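PDB 4GFC: spindle assembly abnormal protein 6, which scaffolds the centriole, forming the central structure that ensures its ninefold symmetry and being required for centrosome biogenesis and duplication. Local coordinates for residues His99-Asn108 with Ser119-Pro127. The protein carries 1 engineered substitution. Numbering follows the deposited sequence.
Sequences HLLCKNTEIN and SFELFSKTP. With EDO (1,2-ethanediol), chain F; EDO (1,2-ethanediol), chain D.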
ATOM      1  N   HIS A  99      20.942 -13.136 -18.985  1.00 56.90           N
ATOM      2  CA  HIS A  99      19.976 -14.206 -19.052  1.00 56.41           C
ATOM      3  C   HIS A  99      18.591 -13.582 -19.279  1.00 59.17           C
ATOM      4  O   HIS A  99      17.915 -13.967 -20.204  1.00 58.41           O
ATOM      5  CB  HIS A  99      20.031 -15.092 -17.785  1.00 57.11           C
ATOM      6  CG  HIS A  99      21.133 -16.118 -17.774  1.00 62.02           C
ATOM      7  ND1 HIS A  99      21.212 -17.111 -18.732  1.00 64.48           N
ATOM      8  CD2 HIS A  99      22.139 -16.296 -16.883  1.00 64.78           C
ATOM      9  CE1 HIS A  99      22.300 -17.811 -18.437  1.00 65.14           C
ATOM     10  NE2 HIS A  99      22.878 -17.376 -17.322  1.00 65.44           N
ATOM     11  N   LEU A 100      18.221 -12.541 -18.520  1.00 56.75           N
ATOM     12  CA  LEU A 100      16.935 -11.848 -18.683  1.00 56.11           C
ATOM     13  C   LEU A 100      16.755 -11.254 -20.113  1.00 61.83           C
ATOM     14  O   LEU A 100      15.611 -10.992 -20.473  1.00 62.34           O
ATOM     15  CB  LEU A 100      16.778 -10.742 -17.640  1.00 55.25           C
ATOM     16  CG  LEU A 100      16.583 -11.176 -16.222  1.00 60.22           C
ATOM     17  CD1 LEU A 100      16.841 -10.047 -15.261  1.00 60.88           C
ATOM     18  CD2 LEU A 100      15.220 -11.698 -16.006  1.00 62.91           C
ATOM     19  N   LEU A 101      17.854 -11.026 -20.901  1.00 58.73           N
ATOM     20  CA  LEU A 101      17.784 -10.531 -22.299  1.00 62.74           C
ATOM     21  C   LEU A 101      17.288 -11.597 -23.259  1.00 72.99           C
ATOM     22  O   LEU A 101      16.678 -11.275 -24.276  1.00 75.46           O
ATOM     23  CB  LEU A 101      19.165 -10.037 -22.861  1.00 64.28           C
ATOM     24  CG  LEU A 101      19.859  -8.780 -22.320  1.00 68.43           C
ATOM     25  CD1 LEU A 101      20.641  -8.158 -23.384  1.00 69.93           C
ATOM     26  CD2 LEU A 101      18.885  -7.760 -21.617  1.00 70.74           C
ATOM     27  N   CYS A 102      17.643 -12.865 -22.981  1.00 71.53           N
ATOM     28  CA  CYS A 102      17.333 -14.027 -23.790  1.00 72.02           C
ATOM     29  C   CYS A 102      15.852 -14.401 -23.703  1.00 74.05           C
ATOM     30  O   CYS A 102      15.272 -14.459 -22.614  1.00 69.47           O
ATOM     31  CB  CYS A 102      18.222 -15.187 -23.378  1.00 73.52           C
ATOM     32  SG  CYS A 102      18.155 -16.575 -24.528  1.00 81.39           S
ATOM     33  N   LYS A 103      15.245 -14.653 -24.880  1.00 75.22           N
ATOM     34  CA  LYS A 103      13.834 -15.040 -25.037  1.00 76.44           C
ATOM     35  C   LYS A 103      13.536 -16.400 -24.402  1.00 79.73           C
ATOM     36  O   LYS A 103      12.413 -16.620 -23.948  1.00 82.06           O
ATOM     37  CB  LYS A 103      13.442 -15.074 -26.523  1.00 82.67           C
ATOM     38  CG  LYS A 103      13.466 -13.711 -27.217  1.00108.61           C
ATOM     39  CD  LYS A 103      13.145 -13.843 -28.701  1.00122.42           C
ATOM     40  CE  LYS A 103      13.169 -12.526 -29.435  1.00125.75           C
ATOM     41  NZ  LYS A 103      12.684 -12.686 -30.833  1.00133.26           N
ATOM     42  N   ASN A 104      14.543 -17.297 -24.360  1.00 72.99           N
ATOM     43  CA  ASN A 104      14.468 -18.647 -23.788  1.00 71.09           C
ATOM     44  C   ASN A 104      14.543 -18.683 -22.265  1.00 67.98           C
ATOM     45  O   ASN A 104      14.566 -19.770 -21.702  1.00 66.45           O
ATOM     46  CB  ASN A 104      15.625 -19.496 -24.335  1.00 76.11           C
ATOM     47  CG  ASN A 104      15.518 -19.855 -25.784  1.00 90.17           C
ATOM     48  OD1 ASN A 104      14.437 -19.848 -26.382  1.00 80.11           O
ATOM     49  ND2 ASN A 104      16.645 -20.210 -26.367  1.00 84.64           N
ATOM     50  N   THR A 105      14.635 -17.520 -21.601  1.00 61.95           N
ATOM     51  CA  THR A 105      14.744 -17.413 -20.147  1.00 59.09           C
ATOM     52  C   THR A 105      13.344 -17.396 -19.532  1.00 63.62           C
ATOM     53  O   THR A 105      12.464 -16.676 -19.993  1.00 65.63           O
ATOM     54  CB  THR A 105      15.618 -16.195 -19.793  1.00 57.99           C
ATOM     55  OG1 THR A 105      16.977 -16.564 -20.022  1.00 51.78           O
ATOM     56  CG2 THR A 105      15.463 -15.709 -18.367  1.00 54.41           C
ATOM     57  N   GLU A 106      13.156 -18.214 -18.491  1.00 58.62           N
ATOM     58  CA  GLU A 106      11.920 -18.351 -17.729  1.00 57.90           C
ATOM     59  C   GLU A 106      12.090 -17.858 -16.281  1.00 59.10           C
ATOM     60  O   GLU A 106      13.091 -18.182 -15.649  1.00 57.68           O
ATOM     61  CB  GLU A 106      11.512 -19.825 -17.710  1.00 60.36           C
ATOM     62  CG  GLU A 106      10.777 -20.311 -18.947  1.00 72.97           C
ATOM     63  CD  GLU A 106       9.734 -21.383 -18.682  1.00102.12           C
ATOM     64  OE1 GLU A 106       9.681 -21.931 -17.553  1.00 93.70           O
ATOM     65  OE2 GLU A 106       8.939 -21.656 -19.610  1.00100.73           O
ATOM     66  N   ILE A 107      11.128 -17.088 -15.759  1.00 55.44           N
ATOM     67  CA  ILE A 107      11.117 -16.637 -14.353  1.00 55.29           C
ATOM     68  C   ILE A 107       9.962 -17.355 -13.619  1.00 63.36           C
ATOM     69  O   ILE A 107       8.814 -17.319 -14.065  1.00 67.48           O
ATOM     70  CB  ILE A 107      11.049 -15.086 -14.210  1.00 57.77           C
ATOM     71  CG1 ILE A 107      12.451 -14.466 -14.282  1.00 56.98           C
ATOM     72  CG2 ILE A 107      10.369 -14.642 -12.917  1.00 57.97           C
ATOM     73  CD1 ILE A 107      12.828 -14.029 -15.596  1.00 66.79           C
ATOM     74  N   ASN A 108      10.262 -18.027 -12.516  1.00 58.23           N
ATOM     75  CA  ASN A 108       9.223 -18.745 -11.778  1.00 57.86           C
ATOM     76  C   ASN A 108       9.220 -18.263 -10.343  1.00 58.68           C
ATOM     77  O   ASN A 108      10.279 -18.192  -9.727  1.00 56.72           O
ATOM     78  CB  ASN A 108       9.424 -20.259 -11.878  1.00 56.65           C
ATOM     79  CG  ASN A 108       9.561 -20.748 -13.298  1.00 77.71           C
ATOM     80  OD1 ASN A 108       8.814 -20.342 -14.191  1.00 78.27           O
ATOM     81  ND2 ASN A 108      10.541 -21.609 -13.551  1.00 68.12           N
ATOM     82  N   SER A 119       9.999 -17.915  -3.504  1.00 63.27           N
ATOM     83  CA  SER A 119      11.214 -18.304  -4.212  1.00 61.23           C
ATOM     84  C   SER A 119      11.158 -17.762  -5.621  1.00 61.35           C
ATOM     85  O   SER A 119      10.207 -18.039  -6.342  1.00 62.93           O
ATOM     86  CB  SER A 119      11.358 -19.819  -4.229  1.00 64.25           C
ATOM     87  OG  SER A 119      12.716 -20.171  -4.406  1.00 68.86           O
ATOM     88  N   PHE A 120      12.130 -16.956  -5.997  1.00 55.20           N
ATOM     89  CA  PHE A 120      12.223 -16.388  -7.348  1.00 55.37           C
ATOM     90  C   PHE A 120      13.311 -17.154  -8.087  1.00 60.55           C
ATOM     91  O   PHE A 120      14.449 -17.165  -7.631  1.00 61.58           O
ATOM     92  CB  PHE A 120      12.523 -14.887  -7.266  1.00 57.12           C
ATOM     93  CG  PHE A 120      12.926 -14.209  -8.546  1.00 59.17           C
ATOM     94  CD1 PHE A 120      11.987 -13.538  -9.321  1.00 62.22           C
ATOM     95  CD2 PHE A 120      14.255 -14.169  -8.938  1.00 62.85           C
ATOM     96  CE1 PHE A 120      12.362 -12.880 -10.491  1.00 63.80           C
ATOM     97  CE2 PHE A 120      14.632 -13.523 -10.123  1.00 66.52           C
ATOM     98  CZ  PHE A 120      13.682 -12.893 -10.897  1.00 64.43           C
ATOM     99  N   GLU A 121      12.956 -17.846  -9.181  1.00 55.71           N
ATOM    100  CA  GLU A 121      13.847 -18.704  -9.949  1.00 54.31           C
ATOM    101  C   GLU A 121      14.017 -18.218 -11.379  1.00 55.10           C
ATOM    102  O   GLU A 121      13.039 -17.816 -12.014  1.00 55.65           O
ATOM    103  CB  GLU A 121      13.204 -20.071  -9.949  1.00 57.60           C
ATOM    104  CG  GLU A 121      13.984 -21.228 -10.551  1.00 73.54           C
ATOM    105  CD  GLU A 121      13.062 -22.287 -11.123  1.00 93.49           C
ATOM    106  OE1 GLU A 121      12.110 -22.705 -10.419  1.00 99.87           O
ATOM    107  OE2 GLU A 121      13.245 -22.635 -12.310  1.00 85.23           O
ATOM    108  N   LEU A 122      15.254 -18.252 -11.890  1.00 48.64           N
ATOM    109  CA  LEU A 122      15.569 -17.890 -13.273  1.00 47.65           C
ATOM    110  C   LEU A 122      15.952 -19.202 -13.985  1.00 53.30           C
ATOM    111  O   LEU A 122      16.858 -19.921 -13.539  1.00 55.84           O
ATOM    112  CB  LEU A 122      16.690 -16.839 -13.292  1.00 47.41           C
ATOM    113  CG  LEU A 122      17.251 -16.327 -14.650  1.00 53.22           C
ATOM    114  CD1 LEU A 122      16.371 -15.245 -15.230  1.00 53.88           C
ATOM    115  CD2 LEU A 122      18.574 -15.662 -14.437  1.00 53.62           C
ATOM    116  N   PHE A 123      15.184 -19.591 -14.989  1.00 47.65           N
ATOM    117  CA  PHE A 123      15.459 -20.848 -15.652  1.00 49.40           C
ATOM    118  C   PHE A 123      15.698 -20.562 -17.118  1.00 57.11           C
ATOM    119  O   PHE A 123      14.886 -19.881 -17.732  1.00 56.86           O
ATOM    120  CB  PHE A 123      14.314 -21.878 -15.415  1.00 51.47           C
ATOM    121  CG  PHE A 123      14.644 -23.327 -15.722  1.00 54.15           C
ATOM    122  CD1 PHE A 123      14.971 -24.214 -14.712  1.00 56.14           C
ATOM    123  CD2 PHE A 123      14.641 -23.801 -17.031  1.00 58.50           C
ATOM    124  CE1 PHE A 123      15.303 -25.548 -15.003  1.00 58.47           C
ATOM    125  CE2 PHE A 123      14.911 -25.151 -17.312  1.00 61.34           C
ATOM    126  CZ  PHE A 123      15.252 -26.010 -16.295  1.00 58.66           C
ATOM    127  N   SER A 124      16.853 -21.005 -17.652  1.00 56.68           N
ATOM    128  CA  SER A 124      17.260 -20.865 -19.059  1.00 57.70           C
ATOM    129  C   SER A 124      16.878 -22.140 -19.852  1.00 64.23           C
ATOM    130  O   SER A 124      17.336 -23.235 -19.516  1.00 65.82           O
ATOM    131  CB  SER A 124      18.764 -20.594 -19.167  1.00 59.82           C
ATOM    132  OG  SER A 124      19.229 -20.650 -20.511  1.00 64.31           O
ATOM    133  N   LYS A 125      16.054 -21.981 -20.907  1.00 60.45           N
ATOM    134  CA  LYS A 125      15.589 -23.073 -21.773  1.00 61.44           C
ATOM    135  C   LYS A 125      16.514 -23.300 -23.013  1.00 67.90           C
ATOM    136  O   LYS A 125      16.232 -24.171 -23.850  1.00 70.82           O
ATOM    137  CB  LYS A 125      14.140 -22.811 -22.219  1.00 63.32           C
ATOM    138  CG  LYS A 125      13.127 -22.763 -21.087  1.00 64.72           C
ATOM    139  CD  LYS A 125      12.979 -24.134 -20.423  1.00 76.49           C
ATOM    140  CE  LYS A 125      11.858 -24.184 -19.422  1.00 96.48           C
ATOM    141  NZ  LYS A 125      10.520 -24.159 -20.076  1.00111.65           N
ATOM    142  N   THR A 126      17.629 -22.532 -23.113  1.00 62.71           N
ATOM    143  CA  THR A 126      18.657 -22.647 -24.147  1.00 62.84           C
ATOM    144  C   THR A 126      19.333 -24.004 -24.013  1.00 71.03           C
ATOM    145  O   THR A 126      19.689 -24.386 -22.896  1.00 71.46           O
ATOM    146  CB  THR A 126      19.642 -21.518 -24.013  1.00 64.38           C
ATOM    147  OG1 THR A 126      18.939 -20.275 -24.150  1.00 63.84           O
ATOM    148  CG2 THR A 126      20.734 -21.606 -25.037  1.00 63.11           C
ATOM    149  N   PRO A 127      19.468 -24.796 -25.098  1.00 71.61           N
ATOM    150  CA  PRO A 127      20.047 -26.138 -24.935  1.00 72.51           C
ATOM    151  C   PRO A 127      21.517 -26.061 -24.592  1.00 75.58           C
ATOM    152  O   PRO A 127      22.228 -25.245 -25.169  1.00 77.65           O
ATOM    153  CB  PRO A 127      19.821 -26.783 -26.298  1.00 76.70           C
ATOM    154  CG  PRO A 127      18.852 -25.877 -27.032  1.00 81.03           C
ATOM    155  CD  PRO A 127      19.128 -24.531 -26.514  1.00 74.66           C
TER
HETATM  156  C1  EDO F 204      12.794 -12.483 -20.217  1.00 95.40           C
HETATM  157  O1  EDO F 204      13.212 -13.213 -21.372  1.00 98.64           O
HETATM  158  C2  EDO F 204      12.355 -13.468 -19.108  1.00 91.45           C
HETATM  159  O2  EDO F 204      11.160 -12.990 -18.505  1.00 89.21           O
HETATM  160  C1  EDO D 202      25.873 -18.495 -15.094  1.00 63.10           C
HETATM  161  O1  EDO D 202      25.305 -18.381 -16.406  1.00 61.27           O
HETATM  162  C2  EDO D 202      27.115 -19.441 -15.136  1.00 69.25           C
HETATM  163  O2  EDO D 202      28.049 -19.144 -14.083  1.00 74.11           O
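E106 and F123 exchange both backbone N-H···O=C bonds, as do N108 and E121, and, just past the last paired residues, K125 N donates to N104 O at 2.8 Å. T105 with S124 and I107 with L122 form the intervening non-hydrogen-bonded pairs, the strand axes running antiparallel at 156°. Apolar contacts gather on the face bearing T105, I107 and L122. With its CG anti to the backbone N (chi1 178°), L122 sets CD1 against L100 CD2 and I107 CD1, both 3.8 Å away, and sends CD2 to H99 CB. Beside it, I107 CG2 meets F120 CE1 obliquely at 3.6 Å. The reverse face carries E106, N108 and E121: N108 ND2 bonds weakly to E121 OE2, while K125, bent at chi2 and chi4, reaches E106 from the loop beyond the strand end. E106 OE2 and K125 NZ form a salt bridge at 3.0 Å, its hydrogen bond weak. Were E106 replaced by an alanine, the K125 ammonium would probably lose this carboxylate mate. Beyond the strands, N104 ND2 donates to T126 OG1 at 3.2 Å, the hydroxyl oxygen lying in the plane of the N104 amide. Helix 92-101 passes through a type I turn, C102 to T105, into an antiparallel beta hairpin of the XRCC4-like SAS-6 head domain, which links coiled-coil dimers into the inner ring.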